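PDB 2F5X: BugD, which binds aspartic acid as a periplasmic solute receptor of the tripartite tricarboxylate transporter family, probably delivering it for uptake. Local coordinates for residues V133-G146 with L162-T174. Sequence-based numbering, arbitrary orientation.
Sequences VKKNADKISLANAG and LGVNLLTIPYKGT. With ASP (aspartic acid), chain D.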
ATOM      1  N   VAL A 133     -13.420 -21.303  -1.069  1.00 10.50           N
ATOM      2  CA  VAL A 133     -12.748 -20.799  -2.270  1.00 11.15           C
ATOM      3  C   VAL A 133     -12.259 -21.965  -3.148  1.00 11.76           C
ATOM      4  O   VAL A 133     -12.425 -21.944  -4.371  1.00 12.07           O
ATOM      5  CB  VAL A 133     -11.594 -19.825  -1.931  1.00 10.37           C
ATOM      6  CG1 VAL A 133     -10.763 -19.490  -3.185  1.00 11.34           C
ATOM      7  CG2 VAL A 133     -12.141 -18.540  -1.280  1.00 10.27           C
ATOM      8  N   LYS A 134     -11.687 -22.991  -2.526  1.00 12.89           N
ATOM      9  CA  LYS A 134     -11.273 -24.186  -3.268  1.00 13.94           C
ATOM     10  C   LYS A 134     -12.430 -24.894  -3.975  1.00 14.48           C
ATOM     11  O   LYS A 134     -12.298 -25.328  -5.130  1.00 14.63           O
ATOM     12  CB  LYS A 134     -10.534 -25.164  -2.355  1.00 14.09           C
ATOM     13  CG  LYS A 134      -9.171 -24.671  -1.922  1.00 16.08           C
ATOM     14  CD  LYS A 134      -8.563 -25.601  -0.893  1.00 18.24           C
ATOM     15  CE  LYS A 134      -7.208 -25.107  -0.483  1.00 22.13           C
ATOM     16  NZ  LYS A 134      -6.171 -25.581  -1.446  1.00 24.79           N
ATOM     17  N   LYS A 135     -13.567 -25.002  -3.293  1.00 14.84           N
ATOM     18  CA  LYS A 135     -14.720 -25.727  -3.824  1.00 15.52           C
ATOM     19  C   LYS A 135     -15.479 -24.936  -4.892  1.00 15.31           C
ATOM     20  O   LYS A 135     -15.993 -25.513  -5.866  1.00 15.52           O
ATOM     21  CB  LYS A 135     -15.665 -26.111  -2.676  1.00 15.87           C
ATOM     22  CG  LYS A 135     -16.825 -27.018  -3.092  1.00 19.32           C
ATOM     23  CD  LYS A 135     -17.957 -26.963  -2.071  1.00 23.99           C
ATOM     24  CE  LYS A 135     -19.207 -27.678  -2.579  1.00 26.27           C
ATOM     25  NZ  LYS A 135     -19.992 -26.830  -3.537  1.00 29.11           N
ATOM     26  N   ASN A 136     -15.532 -23.616  -4.716  1.00 14.29           N
ATOM     27  CA  ASN A 136     -16.397 -22.762  -5.523  1.00 14.71           C
ATOM     28  C   ASN A 136     -15.626 -21.729  -6.337  1.00 13.98           C
ATOM     29  O   ASN A 136     -16.192 -20.719  -6.759  1.00 14.09           O
ATOM     30  CB  ASN A 136     -17.433 -22.063  -4.620  1.00 15.27           C
ATOM     31  CG  ASN A 136     -18.387 -23.044  -3.964  1.00 17.30           C
ATOM     32  OD1 ASN A 136     -19.225 -23.660  -4.629  1.00 19.99           O
ATOM     33  ND2 ASN A 136     -18.258 -23.204  -2.659  1.00 18.82           N
ATOM     34  N   ALA A 137     -14.342 -22.007  -6.580  1.00 13.09           N
ATOM     35  CA  ALA A 137     -13.441 -21.027  -7.192  1.00 12.55           C
ATOM     36  C   ALA A 137     -14.054 -20.291  -8.389  1.00 13.00           C
ATOM     37  O   ALA A 137     -14.002 -19.061  -8.446  1.00 13.06           O
ATOM     38  CB  ALA A 137     -12.101 -21.663  -7.555  1.00 12.81           C
ATOM     39  N   ASP A 138     -14.650 -21.036  -9.320  1.00 12.66           N
ATOM     40  CA  ASP A 138     -15.172 -20.455 -10.562  1.00 13.03           C
ATOM     41  C   ASP A 138     -16.321 -19.464 -10.364  1.00 13.81           C
ATOM     42  O   ASP A 138     -16.668 -18.708 -11.283  1.00 14.89           O
ATOM     43  CB  ASP A 138     -15.594 -21.569 -11.523  1.00 13.24           C
ATOM     44  CG  ASP A 138     -14.414 -22.348 -12.060  1.00 13.36           C
ATOM     45  OD1 ASP A 138     -13.248 -21.898 -11.893  1.00 13.56           O
ATOM     46  OD2 ASP A 138     -14.568 -23.419 -12.672  1.00 12.33           O
ATOM     47  N   LYS A 139     -16.920 -19.476  -9.180  1.00 14.08           N
ATOM     48  CA  LYS A 139     -18.019 -18.565  -8.876  1.00 14.73           C
ATOM     49  C   LYS A 139     -17.531 -17.312  -8.152  1.00 13.71           C
ATOM     50  O   LYS A 139     -18.347 -16.438  -7.797  1.00 14.59           O
ATOM     51  CB  LYS A 139     -19.077 -19.272  -8.021  1.00 15.57           C
ATOM     52  CG  LYS A 139     -19.717 -20.484  -8.681  1.00 19.53           C
ATOM     53  CD  LYS A 139     -20.107 -21.538  -7.638  1.00 25.45           C
ATOM     54  CE  LYS A 139     -21.614 -21.748  -7.586  1.00 28.57           C
ATOM     55  NZ  LYS A 139     -22.297 -20.719  -6.737  1.00 31.50           N
ATOM     56  N   ILE A 140     -16.217 -17.228  -7.911  1.00 12.33           N
ATOM     57  CA  ILE A 140     -15.665 -16.201  -7.020  1.00 10.84           C
ATOM     58  C   ILE A 140     -14.764 -15.189  -7.721  1.00 10.44           C
ATOM     59  O   ILE A 140     -13.869 -15.563  -8.486  1.00 10.83           O
ATOM     60  CB  ILE A 140     -14.908 -16.850  -5.827  1.00 10.88           C
ATOM     61  CG1 ILE A 140     -15.873 -17.725  -5.006  1.00 10.61           C
ATOM     62  CG2 ILE A 140     -14.289 -15.771  -4.943  1.00 10.11           C
ATOM     63  CD1 ILE A 140     -15.185 -18.657  -4.000  1.00 11.48           C
ATOM     64  N   SER A 141     -14.986 -13.907  -7.429  1.00  9.87           N
ATOM     65  CA  SER A 141     -14.150 -12.839  -7.972  1.00  9.36           C
ATOM     66  C   SER A 141     -13.274 -12.216  -6.893  1.00  9.27           C
ATOM     67  O   SER A 141     -13.715 -11.982  -5.756  1.00  8.67           O
ATOM     68  CB  SER A 141     -15.014 -11.748  -8.622  1.00  9.96           C
ATOM     69  OG  SER A 141     -15.947 -11.228  -7.694  1.00 11.04           O
ATOM     70  N   LEU A 142     -12.029 -11.947  -7.272  1.00  8.36           N
ATOM     71  CA  LEU A 142     -11.061 -11.308  -6.402  1.00  8.32           C
ATOM     72  C   LEU A 142     -10.796  -9.909  -6.945  1.00  8.49           C
ATOM     73  O   LEU A 142     -10.578  -9.745  -8.144  1.00  9.60           O
ATOM     74  CB  LEU A 142      -9.763 -12.125  -6.398  1.00  8.53           C
ATOM     75  CG  LEU A 142      -8.540 -11.545  -5.682  1.00  9.42           C
ATOM     76  CD1 LEU A 142      -8.735 -11.587  -4.172  1.00  9.96           C
ATOM     77  CD2 LEU A 142      -7.294 -12.325  -6.086  1.00 12.12           C
ATOM     78  N   ALA A 143     -10.822  -8.907  -6.065  1.00  8.31           N
ATOM     79  CA  ALA A 143     -10.520  -7.534  -6.457  1.00  8.54           C
ATOM     80  C   ALA A 143      -9.092  -7.168  -6.081  1.00  9.06           C
ATOM     81  O   ALA A 143      -8.601  -7.587  -5.035  1.00  9.13           O
ATOM     82  CB  ALA A 143     -11.493  -6.569  -5.771  1.00  9.24           C
ATOM     83  N   ASN A 144      -8.430  -6.385  -6.934  1.00  8.48           N
ATOM     84  CA  ASN A 144      -7.194  -5.698  -6.536  1.00  8.29           C
ATOM     85  C   ASN A 144      -7.102  -4.318  -7.198  1.00  8.27           C
ATOM     86  O   ASN A 144      -8.003  -3.917  -7.943  1.00  7.51           O
ATOM     87  CB  ASN A 144      -5.938  -6.549  -6.801  1.00  8.70           C
ATOM     88  CG  ASN A 144      -5.688  -6.817  -8.287  1.00  8.93           C
ATOM     89  OD1 ASN A 144      -5.990  -5.991  -9.147  1.00  8.61           O
ATOM     90  ND2 ASN A 144      -5.116  -7.983  -8.584  1.00  9.72           N
ATOM     91  N   ALA A 145      -6.022  -3.597  -6.917  1.00  8.05           N
ATOM     92  CA  ALA A 145      -5.854  -2.245  -7.445  1.00  7.90           C
ATOM     93  C   ALA A 145      -4.832  -2.218  -8.597  1.00  8.35           C
ATOM     94  O   ALA A 145      -4.120  -1.224  -8.798  1.00  7.90           O
ATOM     95  CB  ALA A 145      -5.472  -1.258  -6.309  1.00  8.37           C
ATOM     96  N   GLY A 146      -4.787  -3.323  -9.345  1.00  8.18           N
ATOM     97  CA  GLY A 146      -3.952  -3.455 -10.539  1.00  7.83           C
ATOM     98  C   GLY A 146      -2.622  -4.127 -10.246  1.00  7.86           C
ATOM     99  O   GLY A 146      -2.172  -4.126  -9.100  1.00  7.37           O
ATOM    100  N   LEU A 162      -3.774 -20.950  -1.668  1.00 12.22           N
ATOM    101  CA  LEU A 162      -4.981 -21.773  -1.799  1.00 12.47           C
ATOM    102  C   LEU A 162      -4.959 -22.715  -3.004  1.00 12.18           C
ATOM    103  O   LEU A 162      -5.807 -23.607  -3.122  1.00 13.31           O
ATOM    104  CB  LEU A 162      -6.227 -20.884  -1.863  1.00 12.09           C
ATOM    105  CG  LEU A 162      -6.519 -19.986  -0.657  1.00 12.79           C
ATOM    106  CD1 LEU A 162      -7.708 -19.107  -0.963  1.00 13.76           C
ATOM    107  CD2 LEU A 162      -6.752 -20.800   0.607  1.00 15.37           C
ATOM    108  N   GLY A 163      -3.995 -22.519  -3.898  1.00 11.88           N
ATOM    109  CA  GLY A 163      -3.864 -23.356  -5.078  1.00 11.55           C
ATOM    110  C   GLY A 163      -4.988 -23.160  -6.072  1.00 11.41           C
ATOM    111  O   GLY A 163      -5.413 -24.121  -6.723  1.00 12.28           O
ATOM    112  N   VAL A 164      -5.469 -21.921  -6.184  1.00 10.58           N
ATOM    113  CA  VAL A 164      -6.560 -21.588  -7.098  1.00 10.15           C
ATOM    114  C   VAL A 164      -6.180 -20.506  -8.104  1.00  9.91           C
ATOM    115  O   VAL A 164      -5.232 -19.745  -7.900  1.00  9.78           O
ATOM    116  CB  VAL A 164      -7.850 -21.135  -6.344  1.00 10.10           C
ATOM    117  CG1 VAL A 164      -8.375 -22.248  -5.422  1.00 10.42           C
ATOM    118  CG2 VAL A 164      -7.610 -19.826  -5.559  1.00  9.69           C
ATOM    119  N   ASN A 165      -6.923 -20.470  -9.205  1.00  9.44           N
ATOM    120  CA  ASN A 165      -6.895 -19.352 -10.146  1.00  9.23           C
ATOM    121  C   ASN A 165      -8.288 -18.730 -10.143  1.00  9.08           C
ATOM    122  O   ASN A 165      -9.267 -19.436 -10.379  1.00 10.06           O
ATOM    123  CB  ASN A 165      -6.543 -19.863 -11.554  1.00  9.22           C
ATOM    124  CG  ASN A 165      -6.413 -18.732 -12.576  1.00  9.57           C
ATOM    125  OD1 ASN A 165      -5.724 -17.739 -12.335  1.00  9.88           O
ATOM    126  ND2 ASN A 165      -7.080 -18.884 -13.717  1.00  7.63           N
ATOM    127  N   LEU A 166      -8.372 -17.427  -9.858  1.00  9.04           N
ATOM    128  CA  LEU A 166      -9.652 -16.717  -9.729  1.00  8.99           C
ATOM    129  C   LEU A 166      -9.787 -15.585 -10.732  1.00  9.07           C
ATOM    130  O   LEU A 166      -8.813 -14.894 -11.019  1.00  9.20           O
ATOM    131  CB  LEU A 166      -9.786 -16.096  -8.323  1.00  8.89           C
ATOM    132  CG  LEU A 166      -9.793 -17.041  -7.115  1.00  9.07           C
ATOM    133  CD1 LEU A 166      -9.952 -16.244  -5.811  1.00  9.25           C
ATOM    134  CD2 LEU A 166     -10.897 -18.076  -7.244  1.00  9.58           C
ATOM    135  N   LEU A 167     -11.008 -15.381 -11.222  1.00  8.74           N
ATOM    136  CA  LEU A 167     -11.380 -14.126 -11.879  1.00  8.73           C
ATOM    137  C   LEU A 167     -10.874 -12.979 -11.019  1.00  9.19           C
ATOM    138  O   LEU A 167     -11.177 -12.916  -9.820  1.00  9.12           O
ATOM    139  CB  LEU A 167     -12.901 -14.027 -12.006  1.00  9.46           C
ATOM    140  CG  LEU A 167     -13.504 -12.675 -12.410  1.00 10.21           C
ATOM    141  CD1 LEU A 167     -12.971 -12.217 -13.768  1.00 11.98           C
ATOM    142  CD2 LEU A 167     -15.029 -12.796 -12.436  1.00 11.60           C
ATOM    143  N   THR A 168     -10.086 -12.091 -11.620  1.00  8.98           N
ATOM    144  CA  THR A 168      -9.445 -11.016 -10.872  1.00  9.51           C
ATOM    145  C   THR A 168      -9.773  -9.690 -11.520  1.00  9.36           C
ATOM    146  O   THR A 168      -9.515  -9.491 -12.709  1.00  9.47           O
ATOM    147  CB  THR A 168      -7.925 -11.239 -10.819  1.00  9.75           C
ATOM    148  OG1 THR A 168      -7.652 -12.491 -10.165  1.00 11.08           O
ATOM    149  CG2 THR A 168      -7.263 -10.188  -9.908  1.00 11.17           C
ATOM    150  N   ILE A 169     -10.344  -8.782 -10.734  1.00  9.21           N
ATOM    151  CA  ILE A 169     -10.821  -7.516 -11.266  1.00  9.75           C
ATOM    152  C   ILE A 169      -9.957  -6.374 -10.736  1.00  9.14           C
ATOM    153  O   ILE A 169      -9.939  -6.128  -9.525  1.00  8.93           O
ATOM    154  CB  ILE A 169     -12.309  -7.286 -10.889  1.00 10.06           C
ATOM    155  CG1 ILE A 169     -13.185  -8.464 -11.345  1.00 12.08           C
ATOM    156  CG2 ILE A 169     -12.809  -5.962 -11.485  1.00 11.17           C
ATOM    157  CD1 ILE A 169     -14.558  -8.495 -10.695  1.00 15.96           C
ATOM    158  N   PRO A 170      -9.230  -5.692 -11.623  1.00  9.66           N
ATOM    159  CA  PRO A 170      -8.382  -4.564 -11.215  1.00  9.80           C
ATOM    160  C   PRO A 170      -9.109  -3.206 -11.209  1.00  9.88           C
ATOM    161  O   PRO A 170      -9.932  -2.913 -12.103  1.00 10.53           O
ATOM    162  CB  PRO A 170      -7.269  -4.584 -12.267  1.00 10.44           C
ATOM    163  CG  PRO A 170      -8.009  -4.986 -13.540  1.00 10.56           C
ATOM    164  CD  PRO A 170      -9.117  -5.963 -13.072  1.00  9.69           C
ATOM    165  N   TYR A 171      -8.818  -2.412 -10.179  1.00  9.64           N
ATOM    166  CA  TYR A 171      -9.372  -1.070  -9.991  1.00  9.56           C
ATOM    167  C   TYR A 171      -8.226  -0.065  -9.875  1.00  9.93           C
ATOM    168  O   TYR A 171      -7.072  -0.460  -9.702  1.00 10.03           O
ATOM    169  CB  TYR A 171     -10.202  -1.023  -8.704  1.00  9.41           C
ATOM    170  CG  TYR A 171     -11.450  -1.879  -8.736  1.00  9.38           C
ATOM    171  CD1 TYR A 171     -12.688  -1.313  -9.016  1.00  9.99           C
ATOM    172  CD2 TYR A 171     -11.392  -3.249  -8.467  1.00  8.51           C
ATOM    173  CE1 TYR A 171     -13.851  -2.092  -9.037  1.00 10.11           C
ATOM    174  CE2 TYR A 171     -12.541  -4.038  -8.497  1.00 10.40           C
ATOM    175  CZ  TYR A 171     -13.769  -3.451  -8.776  1.00  9.70           C
ATOM    176  OH  TYR A 171     -14.904  -4.217  -8.806  1.00 11.58           O
ATOM    177  N   LYS A 172      -8.540   1.230  -9.948  1.00 10.12           N
ATOM    178  CA  LYS A 172      -7.517   2.274  -9.828  1.00 11.08           C
ATOM    179  C   LYS A 172      -7.099   2.528  -8.383  1.00 10.95           C
ATOM    180  O   LYS A 172      -6.329   3.449  -8.100  1.00 12.23           O
ATOM    181  CB  LYS A 172      -7.995   3.575 -10.481  1.00 11.40           C
ATOM    182  CG  LYS A 172      -7.963   3.527 -12.004  1.00 15.82           C
ATOM    183  CD  LYS A 172      -8.558   4.798 -12.603  1.00 20.11           C
ATOM    184  CE  LYS A 172      -8.251   4.911 -14.095  1.00 24.08           C
ATOM    185  NZ  LYS A 172      -8.336   3.614 -14.831  1.00 27.65           N
ATOM    186  N   GLY A 173      -7.641   1.736  -7.468  1.00 10.79           N
ATOM    187  CA  GLY A 173      -7.333   1.852  -6.052  1.00  9.68           C
ATOM    188  C   GLY A 173      -8.283   0.960  -5.289  1.00  8.89           C
ATOM    189  O   GLY A 173      -9.258   0.469  -5.864  1.00  8.88           O
ATOM    190  N   THR A 174      -8.019   0.722  -4.009  1.00  8.27           N
ATOM    191  CA  THR A 174      -8.995  -0.077  -3.249  1.00  8.46           C
ATOM    192  C   THR A 174     -10.170   0.718  -2.698  1.00  8.91           C
ATOM    193  O   THR A 174     -11.082   0.123  -2.133  1.00  9.99           O
ATOM    194  CB  THR A 174      -8.349  -0.917  -2.136  1.00  7.54           C
ATOM    195  OG1 THR A 174      -7.535  -0.063  -1.315  1.00  7.81           O
ATOM    196  CG2 THR A 174      -7.391  -1.951  -2.745  1.00  7.60           C
TER
HETATM  197  N   ASP D 901      -2.666   1.434  -1.594  1.00  7.83           N
HETATM  198  CA  ASP D 901      -3.609   1.408  -2.751  1.00  7.79           C
HETATM  199  C   ASP D 901      -4.626   2.536  -2.675  1.00  8.12           C
HETATM  200  O   ASP D 901      -5.720   2.443  -3.264  1.00  8.63           O
HETATM  201  CB  ASP D 901      -4.328   0.068  -2.825  1.00  7.59           C
HETATM  202  CG  ASP D 901      -3.393  -1.070  -3.144  1.00  7.57           C
HETATM  203  OD1 ASP D 901      -3.829  -2.237  -3.009  1.00  7.40           O
HETATM  204  OD2 ASP D 901      -2.213  -0.885  -3.538  1.00  8.41           O
HETATM  205  OXT ASP D 901      -4.339   3.535  -2.013  1.00  8.21           O
HETATM  206  O   HOH W   1     -13.055 -17.215 -10.416  1.00 12.77           O
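Leu-142 and Asn-144 join Leu-167, Ile-169 and Tyr-171 in a parallel ladder of four backbone hydrogen bonds, the straightest running from Leu-142 N to Leu-167 O (2.9 Å, 171° at the hydrogen). Next to Ile-140 and Leu-167 a water links 133-146 to 162-174: it donates to Ala-137 O and Ile-140 O and accepts from Leu-167 N. Apolar packing is close around Leu-166, whose two methyls divide the work, CD2 lying 3.8 Å from Ala-137 CB while CD1 faces Leu-142 CB and Val-133 CG1. With CG1 opposite the backbone N (chi1 171°), Val-133 also reaches Leu-162 CD1 at 3.8 Å. Farther along, Thr-168 lays CG2 3.4 Å from ND2 of the buried Asn-144. On the solvent side, exposed Lys-134 extends from helix 126-136 to the C-terminal end of helix 150-162, making little more than one 2.6 Å hydrogen bond from NZ to Leu-162 O, above the carbonyl plane. Asn-144 OD1 accepts from Gly-146 N, an Asx turn that shapes the strand exit. There Ala-145 CB packs on Gly-173 CA (3.6 Å) beside the aspartic acid, whose O accepts from Thr-174 N. The two strands belong to a beta-alpha-beta unit; its helix 150-162 covers Leu-142 and Asn-144, strand 188-192 continues the sheet beyond 141-144, and helix 174-182 receives the Tyr-171 ring, the Tyr-171 OH hydrogen-bonded to Asp-180.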